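PDB 6LKI: ABC transporter, solute-binding protein from Staphylococcus aureus, which probably captures a small phosphorylated solute, such as glucose 6-phosphate or perhaps a thiamine compound, for uptake by an ABC transporter. Local coordinates for residues T6-Y11 with D55-G60; G36-L41 with T138-Y143. All blocks are in the same frame, centred on the assembly; numbering follows the deposited sequence.

Interaction 1 of 2, residues T6-Y11 with D55-G60; sequences TVYSPY and DVFMGG
Val7 is bridged to Val56 and Tyr8 to Phe57, pairing two parallel strands in the sheet of one lobe of this periplasmic-binding-protein fold. The backbone ladder is short: Tyr8 N donates to Val56 O at 2.7 Å, and Met58 N reaches Tyr8 O almost straight, at 174°. At the start of the ladder Thr6 O is shared by Asp55 N and Val56 N, the first tilted from the carbonyl plane and the second within it. Asp55 adds a side-chain bond there: its OD2 takes Thr6 N through the anti lone pair at 3.2 Å, while OD1 turns to His229 N.

Apolar side chains divide between the two faces of the sheet. Val7 and Val56 share one face, where helix 232-239 packs over both valines, and CG1 of Val7 reaches along to CB of Met58 at 3.7 Å. Tyr8 and Phe57 occupy the other face, crossing at about a right angle; CB of Tyr8 sits 3.6 Å from CD2 of Phe57, and Leu41 and Leu42 of helix 38-46 touch the Phe57 ring. The Tyr8 hydroxyl leaves the contact for Glu48 and Gly54.

Beyond the strands the chains stay together through Pro10 and Tyr11. The Pro10 ring lies beside Gly59 and Gly60, the latter a glucose 6-phosphate site residue, and CE2 of Tyr11 comes within 3.4 Å of Gly59 CA. Tyr11 OH goes on to Asp218, another residue of that site. Ser9 ties the two chains together: with OG anti to its own N (chi1 -174°), the hydroxyl donates to Met58 O at 2.8 Å and accepts from Tyr11 N at 3.3 Å, an ST turn.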
loop_
_atom_site.group_PDB
_atom_site.type_symbol
_atom_site.label_atom_id
_atom_site.label_comp_id
_atom_site.label_asym_id
_atom_site.label_seq_id
_atom_site.Cartn_x
_atom_site.Cartn_y
_atom_site.Cartn_z
ATOM N N THR A 6 6.173 -5.155 -18.954
ATOM C CA THR A 6 6.017 -6.166 -17.914
ATOM C C THR A 6 6.803 -5.762 -16.673
ATOM O O THR A 6 7.986 -5.418 -16.764
ATOM C CB THR A 6 6.476 -7.536 -18.412
ATOM O OG1 THR A 6 5.651 -7.945 -19.511
ATOM C CG2 THR A 6 6.374 -8.572 -17.300
ATOM N N VAL A 7 6.144 -5.814 -15.516
ATOM C CA VAL A 7 6.723 -5.386 -14.249
ATOM C C VAL A 7 6.677 -6.548 -13.265
ATOM O O VAL A 7 5.616 -7.147 -13.054
ATOM C CB VAL A 7 5.983 -4.165 -13.674
ATOM C CG1 VAL A 7 6.442 -3.881 -12.253
ATOM C CG2 VAL A 7 6.189 -2.946 -14.562
ATOM N N TYR A 8 7.826 -6.865 -12.668
ATOM C CA TYR A 8 7.886 -7.757 -11.517
ATOM C C TYR A 8 7.709 -6.929 -10.251
ATOM O O TYR A 8 8.348 -5.883 -10.097
ATOM C CB TYR A 8 9.221 -8.503 -11.452
ATOM C CG TYR A 8 9.602 -9.298 -12.682
ATOM C CD1 TYR A 8 10.256 -8.695 -13.746
ATOM C CD2 TYR A 8 9.338 -10.661 -12.762
ATOM C CE1 TYR A 8 10.619 -9.419 -14.865
ATOM C CE2 TYR A 8 9.698 -11.393 -13.879
ATOM C CZ TYR A 8 10.339 -10.766 -14.928
ATOM O OH TYR A 8 10.703 -11.487 -16.043
ATOM N N SER A 9 6.856 -7.400 -9.336
ATOM C CA SER A 9 6.647 -6.629 -8.120
ATOM C C SER A 9 6.215 -7.496 -6.946
ATOM O O SER A 9 5.258 -8.275 -7.085
ATOM C CB SER A 9 5.612 -5.529 -8.345
ATOM O OG SER A 9 5.519 -4.690 -7.207
ATOM N N PRO A 10 6.889 -7.390 -5.797
ATOM C CA PRO A 10 6.401 -8.066 -4.588
ATOM C C PRO A 10 5.263 -7.337 -3.893
ATOM O O PRO A 10 4.670 -7.903 -2.964
ATOM C CB PRO A 10 7.649 -8.121 -3.697
ATOM C CG PRO A 10 8.444 -6.925 -4.110
ATOM C CD PRO A 10 8.198 -6.746 -5.589
ATOM N N TYR A 11 4.947 -6.110 -4.300
ATOM C CA TYR A 11 3.788 -5.414 -3.761
ATOM C C TYR A 11 2.502 -6.100 -4.207
ATOM O O TYR A 11 2.417 -6.656 -5.306
ATOM C CB TYR A 11 3.765 -3.957 -4.220
ATOM C CG TYR A 11 4.956 -3.130 -3.795
ATOM C CD1 TYR A 11 5.420 -3.157 -2.487
ATOM C CD2 TYR A 11 5.608 -2.308 -4.705
ATOM C CE1 TYR A 11 6.506 -2.395 -2.099
ATOM C CE2 TYR A 11 6.692 -1.541 -4.325
ATOM C CZ TYR A 11 7.138 -1.589 -3.023
ATOM O OH TYR A 11 8.220 -0.826 -2.644
ATOM N N ASP A 55 10.564 -6.306 -17.983
ATOM C CA ASP A 55 11.308 -5.065 -18.171
ATOM C C ASP A 55 11.756 -4.403 -16.878
ATOM O O ASP A 55 12.877 -3.894 -16.814
ATOM C CB ASP A 55 10.466 -4.066 -18.972
ATOM C CG ASP A 55 10.093 -4.590 -20.344
ATOM O OD1 ASP A 55 10.997 -4.725 -21.194
ATOM O OD2 ASP A 55 8.896 -4.871 -20.567
ATOM N N VAL A 56 10.913 -4.375 -15.847
ATOM C CA VAL A 56 11.190 -3.625 -14.627
ATOM C C VAL A 56 10.865 -4.486 -13.415
ATOM O O VAL A 56 9.854 -5.198 -13.399
ATOM C CB VAL A 56 10.386 -2.306 -14.577
ATOM C CG1 VAL A 56 10.659 -1.560 -13.282
ATOM C CG2 VAL A 56 10.714 -1.423 -15.777
ATOM N N PHE A 57 11.726 -4.420 -12.399
ATOM C CA PHE A 57 11.467 -4.994 -11.081
ATOM C C PHE A 57 11.152 -3.837 -10.139
ATOM O O PHE A 57 12.027 -3.017 -9.843
ATOM C CB PHE A 57 12.667 -5.803 -10.590
ATOM C CG PHE A 57 12.322 -6.835 -9.548
ATOM C CD1 PHE A 57 11.931 -6.454 -8.274
ATOM C CD2 PHE A 57 12.401 -8.188 -9.840
ATOM C CE1 PHE A 57 11.617 -7.402 -7.314
ATOM C CE2 PHE A 57 12.089 -9.140 -8.884
ATOM C CZ PHE A 57 11.698 -8.745 -7.620
ATOM N N MET A 58 9.908 -3.769 -9.671
ATOM C CA MET A 58 9.416 -2.635 -8.892
ATOM C C MET A 58 9.152 -3.079 -7.459
ATOM O O MET A 58 8.221 -3.851 -7.203
ATOM C CB MET A 58 8.151 -2.057 -9.521
ATOM C CG MET A 58 7.454 -1.009 -8.670
ATOM S SD MET A 58 5.839 -0.566 -9.331
ATOM C CE MET A 58 5.274 0.598 -8.092
ATOM N N GLY A 59 9.958 -2.580 -6.528
ATOM C CA GLY A 59 9.765 -2.838 -5.117
ATOM C C GLY A 59 10.696 -3.916 -4.589
ATOM O O GLY A 59 11.373 -4.630 -5.334
ATOM N N GLY A 60 10.711 -4.030 -3.267
ATOM C CA GLY A 60 11.581 -4.963 -2.583
ATOM C C GLY A 60 12.938 -4.361 -2.263
ATOM O O GLY A 60 13.404 -3.418 -2.899
#

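Interaction 2 of 2, residues G36-L41 with T138-Y143. With MLA (malonic acid), chain C.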
loop_
_atom_site.group_PDB
_atom_site.type_symbol
_atom_site.label_atom_id
_atom_site.label_comp_id
_atom_site.label_asym_id
_atom_site.label_seq_id
_atom_site.Cartn_x
_atom_site.Cartn_y
_atom_site.Cartn_z
ATOM N N GLY A 36 4.474 -12.063 -6.455
ATOM C CA GLY A 36 5.142 -13.089 -5.680
ATOM C C GLY A 36 6.072 -12.450 -4.670
ATOM O O GLY A 36 6.236 -11.235 -4.624
ATOM N N SER A 37 6.676 -13.303 -3.848
ATOM C CA SER A 37 7.674 -12.821 -2.909
ATOM C C SER A 37 8.901 -12.314 -3.661
ATOM O O SER A 37 9.140 -12.662 -4.820
ATOM C CB SER A 37 8.072 -13.922 -1.926
ATOM O OG SER A 37 9.012 -14.808 -2.506
ATOM N N THR A 38 9.686 -11.475 -2.979
ATOM C CA THR A 38 10.864 -10.887 -3.611
ATOM C C THR A 38 11.844 -11.961 -4.068
ATOM O O THR A 38 12.362 -11.903 -5.189
ATOM C CB THR A 38 11.549 -9.914 -2.647
ATOM O OG1 THR A 38 10.648 -8.851 -2.318
ATOM C CG2 THR A 38 12.802 -9.326 -3.281
ATOM N N GLN A 39 12.098 -12.961 -3.222
ATOM C CA GLN A 39 13.072 -13.989 -3.572
ATOM C C GLN A 39 12.546 -14.912 -4.664
ATOM O O GLN A 39 13.314 -15.365 -5.522
ATOM C CB GLN A 39 13.458 -14.788 -2.330
ATOM C CG GLN A 39 14.344 -14.021 -1.368
ATOM C CD GLN A 39 14.544 -14.751 -0.058
ATOM O OE1 GLN A 39 13.897 -14.442 0.942
ATOM N NE2 GLN A 39 15.447 -15.725 -0.056
ATOM N N VAL A 40 11.246 -15.209 -4.650
ATOM C CA VAL A 40 10.680 -16.076 -5.679
ATOM C C VAL A 40 10.670 -15.367 -7.028
ATOM O O VAL A 40 10.968 -15.973 -8.065
ATOM C CB VAL A 40 9.274 -16.548 -5.269
ATOM C CG1 VAL A 40 8.538 -17.146 -6.458
ATOM C CG2 VAL A 40 9.369 -17.564 -4.138
ATOM N N LEU A 41 10.340 -14.073 -7.038
ATOM C CA LEU A 41 10.392 -13.309 -8.280
ATOM C C LEU A 41 11.815 -13.232 -8.817
ATOM O O LEU A 41 12.040 -13.388 -10.024
ATOM C CB LEU A 41 9.823 -11.906 -8.060
ATOM C CG LEU A 41 8.315 -11.787 -7.838
ATOM C CD1 LEU A 41 7.966 -10.399 -7.329
ATOM C CD2 LEU A 41 7.547 -12.097 -9.114
ATOM N N THR A 138 13.091 -17.032 3.568
ATOM C CA THR A 138 12.114 -16.871 2.499
ATOM C C THR A 138 11.408 -15.523 2.492
ATOM O O THR A 138 10.704 -15.230 1.520
ATOM C CB THR A 138 11.045 -17.974 2.575
ATOM O OG1 THR A 138 10.443 -17.969 3.876
ATOM C CG2 THR A 138 11.661 -19.339 2.310
ATOM N N THR A 139 11.555 -14.707 3.533
ATOM C CA THR A 139 10.915 -13.400 3.602
ATOM C C THR A 139 11.965 -12.337 3.881
ATOM O O THR A 139 12.840 -12.526 4.732
ATOM C CB THR A 139 9.830 -13.349 4.693
ATOM O OG1 THR A 139 10.446 -13.332 5.986
ATOM C CG2 THR A 139 8.902 -14.553 4.591
ATOM N N THR A 140 11.875 -11.217 3.159
ATOM C CA THR A 140 12.822 -10.131 3.381
ATOM C C THR A 140 12.591 -9.450 4.725
ATOM O O THR A 140 13.536 -8.915 5.313
ATOM C CB THR A 140 12.740 -9.109 2.245
ATOM O OG1 THR A 140 11.412 -8.581 2.161
ATOM C CG2 THR A 140 13.104 -9.762 0.918
ATOM N N THR A 141 11.355 -9.467 5.230
ATOM C CA THR A 141 11.083 -8.869 6.534
ATOM C C THR A 141 11.819 -9.618 7.640
ATOM O O THR A 141 12.478 -9.006 8.489
ATOM C CB THR A 141 9.579 -8.848 6.808
ATOM O OG1 THR A 141 8.910 -8.111 5.776
ATOM C CG2 THR A 141 9.287 -8.200 8.157
ATOM N N GLY A 142 11.716 -10.948 7.646
ATOM C CA GLY A 142 12.463 -11.727 8.620
ATOM C C GLY A 142 13.962 -11.590 8.438
ATOM O O GLY A 142 14.713 -11.516 9.413
ATOM N N TYR A 143 14.416 -11.543 7.183
ATOM C CA TYR A 143 15.835 -11.354 6.899
ATOM C C TYR A 143 16.329 -10.018 7.440
ATOM O O TYR A 143 17.387 -9.944 8.076
ATOM C CB TYR A 143 16.075 -11.455 5.391
ATOM C CG TYR A 143 17.470 -11.072 4.948
ATOM C CD1 TYR A 143 18.534 -11.951 5.108
ATOM C CD2 TYR A 143 17.721 -9.839 4.360
ATOM C CE1 TYR A 143 19.810 -11.609 4.700
ATOM C CE2 TYR A 143 18.996 -9.489 3.948
ATOM C CZ TYR A 143 20.036 -10.378 4.124
ATOM O OH TYR A 143 21.306 -10.039 3.719
HETATM C C1 MLA C . 9.034 -10.282 0.545
HETATM O O1A MLA C . 8.770 -10.122 -0.677
HETATM O O1B MLA C . 9.874 -11.151 0.898
HETATM C C2 MLA C . 8.335 -9.423 1.596
HETATM C C3 MLA C . 8.069 -10.274 2.835
HETATM O O3A MLA C . 8.641 -10.005 3.925
HETATM O O3B MLA C . 7.275 -11.249 2.766
HETATM O O HOH W 1 9.972 -16.574 -0.669
HETATM O O HOH W 2 11.699 -7.112 -0.284
HETATM O O HOH W 3 11.185 -12.965 -0.398
#
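Gln39 and Thr138 make the closest direct approach between the N-terminal ends of helices 38-46 and 140-153: the extended Gln39 side chain brings OE1 to 3.1 Å from Thr138 C, while NE2 bonds Asn137 O. Thr38 and Thr140 also meet directly through carbon, CB of Thr38 lying 3.9 Å from CG2 of Thr140. These two contacts are the packed part.

Elsewhere between the helix ends, waters bridge the gap. One joins Ser37 OG to Thr138 O; another joins Thr38 OG1 to Thr140 OG1. A third accepts from Gln39 N at 3.0 Å and lies within bonding distance of both Thr138 O and O1B of a malonate, probably from the crystallisation liquor.

The anion binds to both helix ends: its O1A takes two bonds from Thr38, one from N and one from OG1, the latter at 2.8 Å. On the same carboxylate, O1B receives Thr140 N nearly straight, at 171°. The second carboxylate is held in like fashion by Thr141, whose N and OG1 both donate to O3A, the hydroxyl at 2.7 Å. In Thr38 and Thr141 alike, chi1 near -60° places OG1 beside the backbone N, which lets amide and hydroxyl grip one oxygen together. Thr172 OG1 bonds the malonate as well.

Ser37 and Thr139 are the N-caps of the two helices: Ser37 OG accepts from Val40 N at 3.1 Å, and Thr139 OG1 accepts from Gly142 N while also bonding Asn135 and Ser134. An anionic group probably suits these helix ends through their dipoles. Thr38, Thr140 and Thr141 also bind glucose 6-phosphate; a ligand site between two lobes, here lined by helix N-termini, is characteristic of the periplasmic-binding-protein fold.

Overall arrangement
The centres of interactions 1 and 2 lie about 13 Å apart, and the two touch directly: CB of Pro10 is 3.4 Å from Thr38 OG1, and CD1 of Leu41 packs against the backbone of Ser9 and Pro10. Along the chain their segments alternate, in the order 6-11, 36-41, 55-60, 138-143. Strand 31-35, which pairs with strand 5-9, leads into helix 38-46, and strand 56-58 comes next on the other side of strand 5-9. Interaction 1 thus belongs to the sheet behind one wall of the pocket, whereas interaction 2 spans the cleft to helix 140-153. Pro10 and Gly60, in the loops that follow the two strands, reach the ligand site.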